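Local coordinates for catalase (Exiguobacterium oxidotolerans, PDB 2J2M), which probably breaks down hydrogen peroxide to water and oxygen at a buried haem in each subunit of a tetramer, at residues A[130-135]-A[177-182]; A[170-175]-A[279-284]; A[192-197]-A[221-226]. One frame throughout, in Å; residues are numbered along the deposited sequence.

Contact 1 (A[130-135]-A[177-182]). With HEM (protoporphyrin IX containing Fe), chain E.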
loop_
_atom_site.group_PDB
_atom_site.type_symbol
_atom_site.label_atom_id
_atom_site.label_comp_id
_atom_site.label_asym_id
_atom_site.label_seq_id
_atom_site.Cartn_x
_atom_site.Cartn_y
_atom_site.Cartn_z
ATOM N N ASN A 130 -1.951 -24.955 -20.645
ATOM C CA ASN A 130 -2.303 -26.198 -21.331
ATOM C C ASN A 130 -1.617 -26.290 -22.687
ATOM O O ASN A 130 -1.039 -27.321 -23.039
ATOM C CB ASN A 130 -3.822 -26.424 -21.427
ATOM C CG ASN A 130 -4.571 -25.275 -22.127
ATOM O OD1 ASN A 130 -4.152 -24.110 -22.111
ATOM N ND2 ASN A 130 -5.706 -25.618 -22.737
ATOM N N LEU A 131 -1.641 -25.170 -23.403
ATOM C CA LEU A 131 -1.126 -25.077 -24.755
ATOM C C LEU A 131 0.402 -25.037 -24.718
ATOM O O LEU A 131 0.974 -24.367 -23.862
ATOM C CB LEU A 131 -1.707 -23.843 -25.456
ATOM C CG LEU A 131 -3.234 -23.708 -25.528
ATOM C CD1 LEU A 131 -3.623 -22.496 -26.362
ATOM C CD2 LEU A 131 -3.903 -24.977 -26.072
ATOM N N PRO A 132 1.048 -25.794 -25.621
ATOM C CA PRO A 132 2.470 -26.101 -25.563
ATOM C C PRO A 132 3.401 -24.997 -26.098
ATOM O O PRO A 132 4.618 -25.102 -25.923
ATOM C CB PRO A 132 2.576 -27.378 -26.411
ATOM C CG PRO A 132 1.553 -27.189 -27.475
ATOM C CD PRO A 132 0.408 -26.455 -26.781
ATOM N N VAL A 133 2.831 -23.940 -26.687
ATOM C CA VAL A 133 3.626 -22.813 -27.189
ATOM C C VAL A 133 3.057 -21.479 -26.713
ATOM O O VAL A 133 2.004 -21.465 -26.048
ATOM C CB VAL A 133 3.772 -22.856 -28.740
ATOM C CG1 VAL A 133 4.397 -24.181 -29.172
ATOM C CG2 VAL A 133 2.415 -22.691 -29.413
ATOM N N PHE A 134 3.771 -20.378 -27.022
ATOM C CA PHE A 134 3.304 -19.023 -26.734
ATOM C C PHE A 134 3.262 -18.101 -27.959
ATOM O O PHE A 134 3.829 -18.432 -29.023
ATOM C CB PHE A 134 4.108 -18.380 -25.591
ATOM C CG PHE A 134 3.286 -17.501 -24.708
ATOM C CD1 PHE A 134 3.528 -16.142 -24.648
ATOM C CD2 PHE A 134 2.220 -18.033 -23.967
ATOM C CE1 PHE A 134 2.756 -15.293 -23.812
ATOM C CE2 PHE A 134 1.418 -17.215 -23.157
ATOM C CZ PHE A 134 1.710 -15.827 -23.062
ATOM N N PHE A 135 2.583 -16.958 -27.813
ATOM C CA PHE A 135 2.412 -16.006 -28.918
ATOM C C PHE A 135 3.721 -15.304 -29.283
ATOM O O PHE A 135 3.899 -14.897 -30.421
ATOM C CB PHE A 135 1.373 -14.912 -28.611
ATOM C CG PHE A 135 -0.015 -15.418 -28.168
ATOM C CD1 PHE A 135 -0.274 -15.714 -26.825
ATOM C CD2 PHE A 135 -1.057 -15.498 -29.073
ATOM C CE1 PHE A 135 -1.532 -16.126 -26.400
ATOM C CE2 PHE A 135 -2.330 -15.888 -28.670
ATOM C CZ PHE A 135 -2.574 -16.212 -27.318
ATOM N N LEU A 177 -1.546 -19.076 -32.464
ATOM C CA LEU A 177 -2.835 -18.903 -33.103
ATOM C C LEU A 177 -3.376 -20.237 -33.602
ATOM O O LEU A 177 -4.553 -20.504 -33.408
ATOM C CB LEU A 177 -2.742 -17.850 -34.208
ATOM C CG LEU A 177 -3.097 -16.367 -33.915
ATOM C CD1 LEU A 177 -3.069 -15.916 -32.446
ATOM C CD2 LEU A 177 -2.230 -15.456 -34.734
ATOM N N MET A 178 -2.525 -21.083 -34.208
ATOM C CA MET A 178 -2.937 -22.424 -34.658
ATOM C C MET A 178 -3.529 -23.283 -33.550
ATOM O O MET A 178 -4.436 -24.062 -33.815
ATOM C CB MET A 178 -1.785 -23.203 -35.290
ATOM C CG MET A 178 -1.305 -22.674 -36.610
ATOM S SD MET A 178 -2.438 -22.918 -38.010
ATOM C CE MET A 178 -1.322 -22.287 -39.266
ATOM N N HIS A 179 -3.018 -23.148 -32.325
ATOM C CA HIS A 179 -3.490 -23.942 -31.175
ATOM C C HIS A 179 -4.751 -23.381 -30.499
ATOM O O HIS A 179 -5.679 -24.109 -30.150
ATOM C CB HIS A 179 -2.383 -24.024 -30.120
ATOM C CG HIS A 179 -1.172 -24.786 -30.565
ATOM N ND1 HIS A 179 -0.180 -24.221 -31.335
ATOM C CD2 HIS A 179 -0.801 -26.075 -30.358
ATOM C CE1 HIS A 179 0.761 -25.119 -31.569
ATOM N NE2 HIS A 179 0.418 -26.245 -30.970
ATOM N N ILE A 180 -4.754 -22.069 -30.329
ATOM C CA ILE A 180 -5.714 -21.365 -29.512
ATOM C C ILE A 180 -7.079 -21.318 -30.205
ATOM O O ILE A 180 -8.132 -21.302 -29.549
ATOM C CB ILE A 180 -5.124 -19.938 -29.141
ATOM C CG1 ILE A 180 -5.210 -19.664 -27.636
ATOM C CG2 ILE A 180 -5.681 -18.820 -30.005
ATOM C CD1 ILE A 180 -6.407 -18.904 -27.191
ATOM N N PHE A 181 -7.059 -21.311 -31.541
ATOM C CA PHE A 181 -8.305 -21.293 -32.307
ATOM C C PHE A 181 -8.801 -22.664 -32.749
ATOM O O PHE A 181 -9.787 -22.744 -33.485
ATOM C CB PHE A 181 -8.226 -20.304 -33.469
ATOM C CG PHE A 181 -8.273 -18.864 -33.035
ATOM C CD1 PHE A 181 -7.109 -18.104 -32.990
ATOM C CD2 PHE A 181 -9.482 -18.270 -32.671
ATOM C CE1 PHE A 181 -7.141 -16.777 -32.593
ATOM C CE2 PHE A 181 -9.531 -16.925 -32.264
ATOM C CZ PHE A 181 -8.360 -16.180 -32.225
ATOM N N THR A 182 -8.150 -23.740 -32.300
ATOM C CA THR A 182 -8.811 -25.045 -32.274
ATOM C C THR A 182 -9.835 -24.997 -31.127
ATOM O O THR A 182 -9.957 -23.974 -30.432
ATOM C CB THR A 182 -7.825 -26.284 -32.096
ATOM O OG1 THR A 182 -7.208 -26.291 -30.795
ATOM C CG2 THR A 182 -6.761 -26.331 -33.195
HETATM C CHA HEM E . 0.398 -15.176 -14.245
HETATM C CHB HEM E . 1.438 -18.692 -17.468
HETATM C CHC HEM E . 4.218 -15.574 -19.883
HETATM C CHD HEM E . 3.744 -12.323 -16.353
HETATM C C1A HEM E . 0.464 -16.417 -14.874
HETATM C C2A HEM E . -0.158 -17.664 -14.435
HETATM C C3A HEM E . 0.134 -18.635 -15.334
HETATM C C4A HEM E . 0.939 -18.039 -16.367
HETATM C CMA HEM E . -0.288 -20.125 -15.314
HETATM C CAA HEM E . -1.019 -17.799 -13.153
HETATM C CBA HEM E . -0.214 -18.232 -11.925
HETATM C CGA HEM E . -1.203 -18.377 -10.790
HETATM O O1A HEM E . -1.159 -17.571 -9.822
HETATM O O2A HEM E . -2.063 -19.295 -10.868
HETATM C C1B HEM E . 2.333 -18.184 -18.373
HETATM C C2B HEM E . 3.071 -18.931 -19.379
HETATM C C3B HEM E . 3.825 -18.049 -20.033
HETATM C C4B HEM E . 3.598 -16.740 -19.471
HETATM C CMB HEM E . 3.032 -20.468 -19.615
HETATM C CAB HEM E . 4.830 -18.333 -21.162
HETATM C CBB HEM E . 4.557 -19.186 -22.144
HETATM C C1C HEM E . 4.428 -14.455 -19.123
HETATM C C2C HEM E . 5.388 -13.397 -19.370
HETATM C C3C HEM E . 5.244 -12.509 -18.367
HETATM C C4C HEM E . 4.193 -12.972 -17.476
HETATM C CMC HEM E . 6.414 -13.326 -20.540
HETATM C CAC HEM E . 6.007 -11.179 -18.158
HETATM C CBC HEM E . 7.260 -11.156 -17.688
HETATM C C1D HEM E . 2.784 -12.741 -15.460
HETATM C C2D HEM E . 2.352 -11.991 -14.297
HETATM C C3D HEM E . 1.313 -12.890 -13.628
HETATM C C4D HEM E . 1.219 -14.087 -14.458
HETATM C CMD HEM E . 2.884 -10.600 -13.814
HETATM C CAD HEM E . 0.528 -12.605 -12.334
HETATM C CBD HEM E . 1.162 -13.447 -11.224
HETATM C CGD HEM E . 0.698 -13.026 -9.843
HETATM O O1D HEM E . 0.034 -11.953 -9.654
HETATM O O2D HEM E . 1.021 -13.778 -8.899
HETATM N NA HEM E . 1.127 -16.702 -16.055
HETATM N NB HEM E . 2.673 -16.851 -18.460
HETATM N NC HEM E . 3.728 -14.163 -17.964
HETATM N ND HEM E . 2.108 -13.950 -15.508
HETATM FE FE HEM E . 2.634 -15.506 -16.817
#
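His-179, near the end of helix 174-180, lies against Pro-132 and Val-133 in the loop that follows strand 122-129. From the helix its CB points at the loop and comes within 4.2 Å of Leu-131 CD1. With CG anti to the carbonyl carbon (chi1 -66°), the imidazole is carried on to lie against both loop residues. CD2 and NE2 meet the proline ring, NE2 lying 3.8 Å from Pro-132 CG; farther round the imidazole, on the same side of its plane and also obliquely, ND1 and CE1 meet a methyl of Val-133, CG2 lying 3.6 Å from His-179 ND1. That same ND1 is hydrogen-bonded to the carbonyl oxygen of Asn-175 one turn back in the helix, which would restrain the rotation of the ring.

Beside the histidine, Leu-131 crosses Ile-180 at about a right angle, its CD1 touching Ile-180 CG1 at 3.5 Å. Farther along the loop Phe-135 presents its edge to Leu-177, whose CD1 lies near the ring plane, 3.8 Å from Phe-135 CE2. Phe-134 turns the other way, into the haem pocket: the haem vinyl sits over one face, with CBB 3.2 Å from Phe-134 CD2, and Phe-135 CD1 covers the opposite face. A layered path thus runs from porphyrin through two phenylalanines to the helix.

The helix meets the loop through carbon contacts and the imidazole, with the histidine's polar ND1 satisfied within its own helix, so shape rather than hydrogen bonding fits this second layer behind the haem pocket.

Contact 2 (A[170-175]-A[279-284])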
loop_
_atom_site.group_PDB
_atom_site.type_symbol
_atom_site.label_atom_id
_atom_site.label_comp_id
_atom_site.label_asym_id
_atom_site.label_seq_id
_atom_site.Cartn_x
_atom_site.Cartn_y
_atom_site.Cartn_z
ATOM N N ARG A 170 3.212 -9.145 -35.222
ATOM C CA ARG A 170 4.190 -9.991 -34.514
ATOM C C ARG A 170 4.014 -11.422 -34.988
ATOM O O ARG A 170 3.456 -12.258 -34.260
ATOM C CB ARG A 170 3.989 -9.868 -33.003
ATOM C CG ARG A 170 4.701 -8.624 -32.421
ATOM C CD ARG A 170 6.175 -8.979 -32.183
ATOM N NE ARG A 170 7.067 -8.005 -32.774
ATOM C CZ ARG A 170 8.389 -8.136 -32.892
ATOM N NH1 ARG A 170 9.034 -9.214 -32.456
ATOM N NH2 ARG A 170 9.064 -7.166 -33.477
ATOM N N PRO A 171 4.448 -11.705 -36.238
ATOM C CA PRO A 171 4.079 -12.956 -36.926
ATOM C C PRO A 171 4.604 -14.242 -36.303
ATOM O O PRO A 171 4.120 -15.313 -36.663
ATOM C CB PRO A 171 4.619 -12.775 -38.359
ATOM C CG PRO A 171 5.622 -11.674 -38.293
ATOM C CD PRO A 171 5.315 -10.839 -37.059
ATOM N N GLU A 172 5.543 -14.162 -35.360
ATOM C CA GLU A 172 5.888 -15.350 -34.529
ATOM C C GLU A 172 4.685 -15.945 -33.767
ATOM O O GLU A 172 4.734 -17.085 -33.292
ATOM C CB GLU A 172 7.048 -15.063 -33.548
ATOM C CG GLU A 172 6.731 -14.092 -32.372
ATOM C CD GLU A 172 6.971 -12.623 -32.736
ATOM O OE1 GLU A 172 7.250 -11.816 -31.815
ATOM O OE2 GLU A 172 6.906 -12.274 -33.940
ATOM N N SER A 173 3.617 -15.161 -33.647
ATOM C CA SER A 173 2.397 -15.581 -32.963
ATOM C C SER A 173 1.572 -16.611 -33.743
ATOM O O SER A 173 0.588 -17.160 -33.208
ATOM C CB SER A 173 1.526 -14.371 -32.728
ATOM O OG SER A 173 1.039 -13.964 -33.986
ATOM N N THR A 174 1.957 -16.870 -34.988
ATOM C CA THR A 174 1.197 -17.744 -35.878
ATOM C C THR A 174 0.965 -19.132 -35.257
ATOM O O THR A 174 -0.163 -19.564 -35.121
ATOM C CB THR A 174 1.893 -17.824 -37.271
ATOM O OG1 THR A 174 2.162 -16.499 -37.737
ATOM C CG2 THR A 174 1.040 -18.511 -38.301
ATOM N N ASN A 175 2.034 -19.816 -34.876
ATOM C CA ASN A 175 1.950 -21.111 -34.207
ATOM C C ASN A 175 0.956 -21.193 -33.031
ATOM O O ASN A 175 0.186 -22.138 -32.951
ATOM C CB ASN A 175 3.353 -21.549 -33.748
ATOM C CG ASN A 175 3.488 -23.053 -33.619
ATOM O OD1 ASN A 175 2.693 -23.801 -34.164
ATOM N ND2 ASN A 175 4.523 -23.499 -32.917
ATOM N N ASP A 279 13.265 -21.096 -28.361
ATOM C CA ASP A 279 12.181 -20.209 -28.815
ATOM C C ASP A 279 10.824 -20.700 -28.241
ATOM O O ASP A 279 10.373 -21.787 -28.567
ATOM C CB ASP A 279 12.197 -20.150 -30.367
ATOM C CG ASP A 279 11.059 -19.312 -30.970
ATOM O OD1 ASP A 279 10.258 -18.720 -30.221
ATOM O OD2 ASP A 279 10.973 -19.233 -32.221
ATOM N N ALA A 280 10.170 -19.880 -27.423
ATOM C CA ALA A 280 8.874 -20.237 -26.812
ATOM C C ALA A 280 7.648 -20.304 -27.761
ATOM O O ALA A 280 6.530 -20.724 -27.357
ATOM C CB ALA A 280 8.584 -19.329 -25.639
ATOM N N THR A 281 7.849 -19.874 -29.004
ATOM C CA THR A 281 6.840 -20.062 -30.059
ATOM C C THR A 281 6.961 -21.439 -30.687
ATOM O O THR A 281 6.198 -21.764 -31.619
ATOM C CB THR A 281 6.931 -18.996 -31.180
ATOM O OG1 THR A 281 8.257 -18.961 -31.699
ATOM C CG2 THR A 281 6.562 -17.584 -30.670
ATOM N N LYS A 282 7.886 -22.255 -30.163
ATOM C CA LYS A 282 8.203 -23.577 -30.742
ATOM C C LYS A 282 7.873 -24.744 -29.819
ATOM O O LYS A 282 8.118 -24.681 -28.631
ATOM C CB LYS A 282 9.685 -23.657 -31.162
ATOM C CG LYS A 282 10.092 -22.635 -32.244
ATOM C CD LYS A 282 9.272 -22.807 -33.540
ATOM C CE LYS A 282 9.678 -21.837 -34.654
ATOM N NZ LYS A 282 9.477 -20.388 -34.310
ATOM N N ASP A 283 7.313 -25.801 -30.396
ATOM C CA ASP A 283 6.993 -27.039 -29.687
ATOM C C ASP A 283 8.062 -28.106 -29.951
ATOM O O ASP A 283 8.840 -27.995 -30.919
ATOM C CB ASP A 283 5.613 -27.562 -30.094
ATOM C CG ASP A 283 5.064 -28.588 -29.123
ATOM O OD1 ASP A 283 5.744 -28.906 -28.116
ATOM O OD2 ASP A 283 3.939 -29.086 -29.338
ATOM N N TRP A 284 8.121 -29.095 -29.049
ATOM C CA TRP A 284 8.991 -30.262 -29.192
ATOM C C TRP A 284 8.044 -31.394 -29.348
ATOM O O TRP A 284 7.486 -31.877 -28.353
ATOM C CB TRP A 284 9.816 -30.553 -27.942
ATOM C CG TRP A 284 10.868 -29.585 -27.590
ATOM C CD1 TRP A 284 11.125 -28.372 -28.174
ATOM C CD2 TRP A 284 11.804 -29.727 -26.527
ATOM N NE1 TRP A 284 12.178 -27.748 -27.530
ATOM C CE2 TRP A 284 12.618 -28.565 -26.522
ATOM C CE3 TRP A 284 12.066 -30.742 -25.592
ATOM C CZ2 TRP A 284 13.649 -28.381 -25.600
ATOM C CZ3 TRP A 284 13.089 -30.554 -24.673
ATOM C CH2 TRP A 284 13.863 -29.380 -24.684
#
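Asn-175, on helix 174-180, reaches a type I beta turn, Asp-279 to Lys-282, in the loop between strands 257-265 and 292-302. Its ND2 donates to the carbonyl oxygen of Thr-281 at 2.7 Å, almost straight at 176° and in the plane of the amide. CG stands anti to the backbone N (chi1 -155°), which aims the amide at the turn. Beside this bond the methyl of Thr-281 fits against Glu-172, three residues before the asparagine, CG2 lying 3.9 Å from Glu-172 CB and 3.2 Å from Glu-172 O. With an alanine at Asn-175 the Thr-281 carbonyl would probably lose this donor, and a gap would be likely to open between helix and turn.

The second shell holds the threonine in place. Asp-279 OD1 accepts from the backbone N of Thr-281 at 2.9 Å, forming an Asx turn. Asp-279 OD2 is shared by two cations, Lys-282 and Arg-137, and Lys-282 NZ also bonds to the carbonyl oxygen of Thr-418. On the helix side, Ala-424 and Val-427 of helix 422-430 pack against Asn-175. In the salt bridge that spans the turn, Lys-282 NZ meets Asp-279 OD2 at 2.8 Å, from above the carboxylate plane.

Contact 3 (A[192-197]-A[221-226])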
loop_
_atom_site.group_PDB
_atom_site.type_symbol
_atom_site.label_atom_id
_atom_site.label_comp_id
_atom_site.label_asym_id
_atom_site.label_seq_id
_atom_site.Cartn_x
_atom_site.Cartn_y
_atom_site.Cartn_z
ATOM N N LYS A 192 -9.985 -31.587 -17.238
ATOM C CA LYS A 192 -9.962 -32.214 -18.555
ATOM C C LYS A 192 -9.061 -31.479 -19.543
ATOM O O LYS A 192 -9.417 -31.292 -20.703
ATOM C CB LYS A 192 -11.378 -32.351 -19.091
ATOM C CG LYS A 192 -12.249 -33.192 -18.184
ATOM C CD LYS A 192 -13.566 -33.567 -18.835
ATOM C CE LYS A 192 -14.443 -34.290 -17.808
ATOM N NZ LYS A 192 -15.797 -34.514 -18.369
ATOM N N MET A 193 -7.890 -31.086 -19.066
ATOM C CA MET A 193 -6.905 -30.383 -19.873
ATOM C C MET A 193 -5.500 -30.829 -19.509
ATOM O O MET A 193 -5.247 -31.361 -18.417
ATOM C CB MET A 193 -7.017 -28.871 -19.661
ATOM C CG MET A 193 -6.342 -28.365 -18.393
ATOM S SD MET A 193 -6.749 -26.641 -18.114
ATOM C CE MET A 193 -5.783 -26.301 -16.609
ATOM N N ARG A 194 -4.580 -30.585 -20.430
ATOM C CA ARG A 194 -3.181 -30.933 -20.236
ATOM C C ARG A 194 -2.417 -29.743 -19.658
ATOM O O ARG A 194 -2.997 -28.653 -19.446
ATOM C CB ARG A 194 -2.568 -31.408 -21.574
ATOM C CG ARG A 194 -2.905 -30.516 -22.784
ATOM C CD ARG A 194 -1.798 -30.531 -23.819
ATOM N NE ARG A 194 -2.234 -29.911 -25.078
ATOM C CZ ARG A 194 -1.505 -29.859 -26.197
ATOM N NH1 ARG A 194 -2.018 -29.288 -27.290
ATOM N NH2 ARG A 194 -0.269 -30.382 -26.226
ATOM N N GLY A 195 -1.121 -29.958 -19.389
ATOM C CA GLY A 195 -0.219 -28.899 -18.931
ATOM C C GLY A 195 1.079 -28.947 -19.714
ATOM O O GLY A 195 1.470 -30.018 -20.202
ATOM N N SER A 196 1.750 -27.790 -19.833
ATOM C CA SER A 196 2.967 -27.665 -20.622
ATOM C C SER A 196 3.899 -26.632 -19.992
ATOM O O SER A 196 3.457 -25.532 -19.653
ATOM C CB SER A 196 2.614 -27.224 -22.049
ATOM O OG SER A 196 1.648 -28.080 -22.618
ATOM N N SER A 197 5.179 -26.967 -19.812
ATOM C CA SER A 197 6.127 -25.947 -19.321
ATOM C C SER A 197 6.264 -24.823 -20.336
ATOM O O SER A 197 6.584 -23.683 -19.984
ATOM C CB SER A 197 7.491 -26.547 -19.014
ATOM O OG SER A 197 8.001 -27.237 -20.130
ATOM N N GLU A 221 -8.310 -38.050 -16.944
ATOM C CA GLU A 221 -9.660 -37.827 -17.502
ATOM C C GLU A 221 -9.670 -37.511 -19.005
ATOM O O GLU A 221 -10.746 -37.377 -19.595
ATOM C CB GLU A 221 -10.397 -36.687 -16.771
ATOM C CG GLU A 221 -10.418 -36.763 -15.246
ATOM C CD GLU A 221 -11.244 -37.929 -14.699
ATOM O OE1 GLU A 221 -12.027 -38.520 -15.458
ATOM O OE2 GLU A 221 -11.107 -38.262 -13.497
ATOM N N GLY A 222 -8.498 -37.381 -19.623
ATOM C CA GLY A 222 -8.428 -36.996 -21.029
ATOM C C GLY A 222 -8.605 -35.496 -21.252
ATOM O O GLY A 222 -9.148 -34.785 -20.397
ATOM N N VAL A 223 -8.113 -35.023 -22.394
ATOM C CA VAL A 223 -8.349 -33.667 -22.891
ATOM C C VAL A 223 -9.753 -33.568 -23.502
ATOM O O VAL A 223 -10.042 -34.218 -24.517
ATOM C CB VAL A 223 -7.309 -33.278 -24.006
ATOM C CG1 VAL A 223 -7.658 -31.903 -24.638
ATOM C CG2 VAL A 223 -5.892 -33.285 -23.452
ATOM N N HIS A 224 -10.623 -32.767 -22.894
ATOM C CA HIS A 224 -11.957 -32.557 -23.448
ATOM C C HIS A 224 -12.250 -31.060 -23.634
ATOM O O HIS A 224 -12.067 -30.267 -22.722
ATOM C CB HIS A 224 -13.018 -33.241 -22.580
ATOM C CG HIS A 224 -12.870 -34.733 -22.511
ATOM N ND1 HIS A 224 -13.400 -35.582 -23.462
ATOM C CD2 HIS A 224 -12.250 -35.526 -21.601
ATOM C CE1 HIS A 224 -13.113 -36.833 -23.142
ATOM N NE2 HIS A 224 -12.423 -36.827 -22.012
ATOM N N ASN A 225 -12.690 -30.684 -24.826
ATOM C CA ASN A 225 -12.876 -29.288 -25.180
ATOM C C ASN A 225 -14.334 -28.966 -25.482
ATOM O O ASN A 225 -15.161 -29.874 -25.631
ATOM C CB ASN A 225 -12.028 -28.946 -26.409
ATOM C CG ASN A 225 -10.565 -29.369 -26.260
ATOM O OD1 ASN A 225 -10.026 -30.089 -27.117
ATOM N ND2 ASN A 225 -9.916 -28.926 -25.177
ATOM N N LEU A 226 -14.641 -27.671 -25.592
ATOM C CA LEU A 226 -15.964 -27.230 -26.010
ATOM C C LEU A 226 -15.850 -26.534 -27.355
ATOM O O LEU A 226 -14.893 -25.784 -27.578
ATOM C CB LEU A 226 -16.575 -26.273 -24.978
ATOM C CG LEU A 226 -16.668 -26.794 -23.535
ATOM C CD1 LEU A 226 -17.186 -25.723 -22.569
ATOM C CD2 LEU A 226 -17.514 -28.088 -23.467
#
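Lys-192 and His-224 are joined through their backbones where segments 192-194 and 221-224 cross nearly at right angles (89°), with His-224 N donating to Lys-192 O at 2.9 Å. The crossing is close enough for CA-H...O contacts in both directions: Val-223 CA lies 3.4 Å from Lys-192 O, and Lys-192 CA lies 3.3 Å from Gly-222 O. Gly-222 has backbone angles (phi 80°, psi 158°) at which a side chain would be jammed against the carbonyl oxygen of Glu-221.

Around this crossing the side chains touch through their carbon parts. Lys-192, extended beyond CG, runs obliquely past the imidazole of His-224, its CD 3.6 Å from His-224 CD2, and its CG comes within 4.2 Å of Glu-221 CB. The lysine amine stays 6.2 Å from Glu-221 OE1, so the two opposite charges do not pair here. Farther along, Arg-194 lays its CG 4.1 Å from Val-223 CG2, while its NE forms a salt bridge with Glu-184.

This surface crossing lies just ahead of strand 195-196, which pairs with strand 210-219 through Gly-195 and Trp-217; the second segment leads out of strand 210-219 toward helix 228-237, its backbone bonding to Ala-188 and Ile-186 on the way.

Contacts 1 and 2 are buried and both use helix 174-180, holding it to two different loops; contact 3 lies at the surface, where the chain enters strand 195-196 and leaves strand 210-219. Their chemistry follows this placing. Apolar side chains and an imidazole make up contact 1, the one that reaches the haem directly; a side-chain amide to carbonyl bond joins contact 2, amid buried charges; and backbone atoms flanked by aliphatic stems carry contact 3. The first two touch, Phe-134 N probably bonding to Ala-280 O at 2.8 Å. Asn-130 O similarly meets Ser-196 OG, so 130-135 bridges both neighbours, whereas contacts 2 and 3 do not meet, their centres about 20 Å apart.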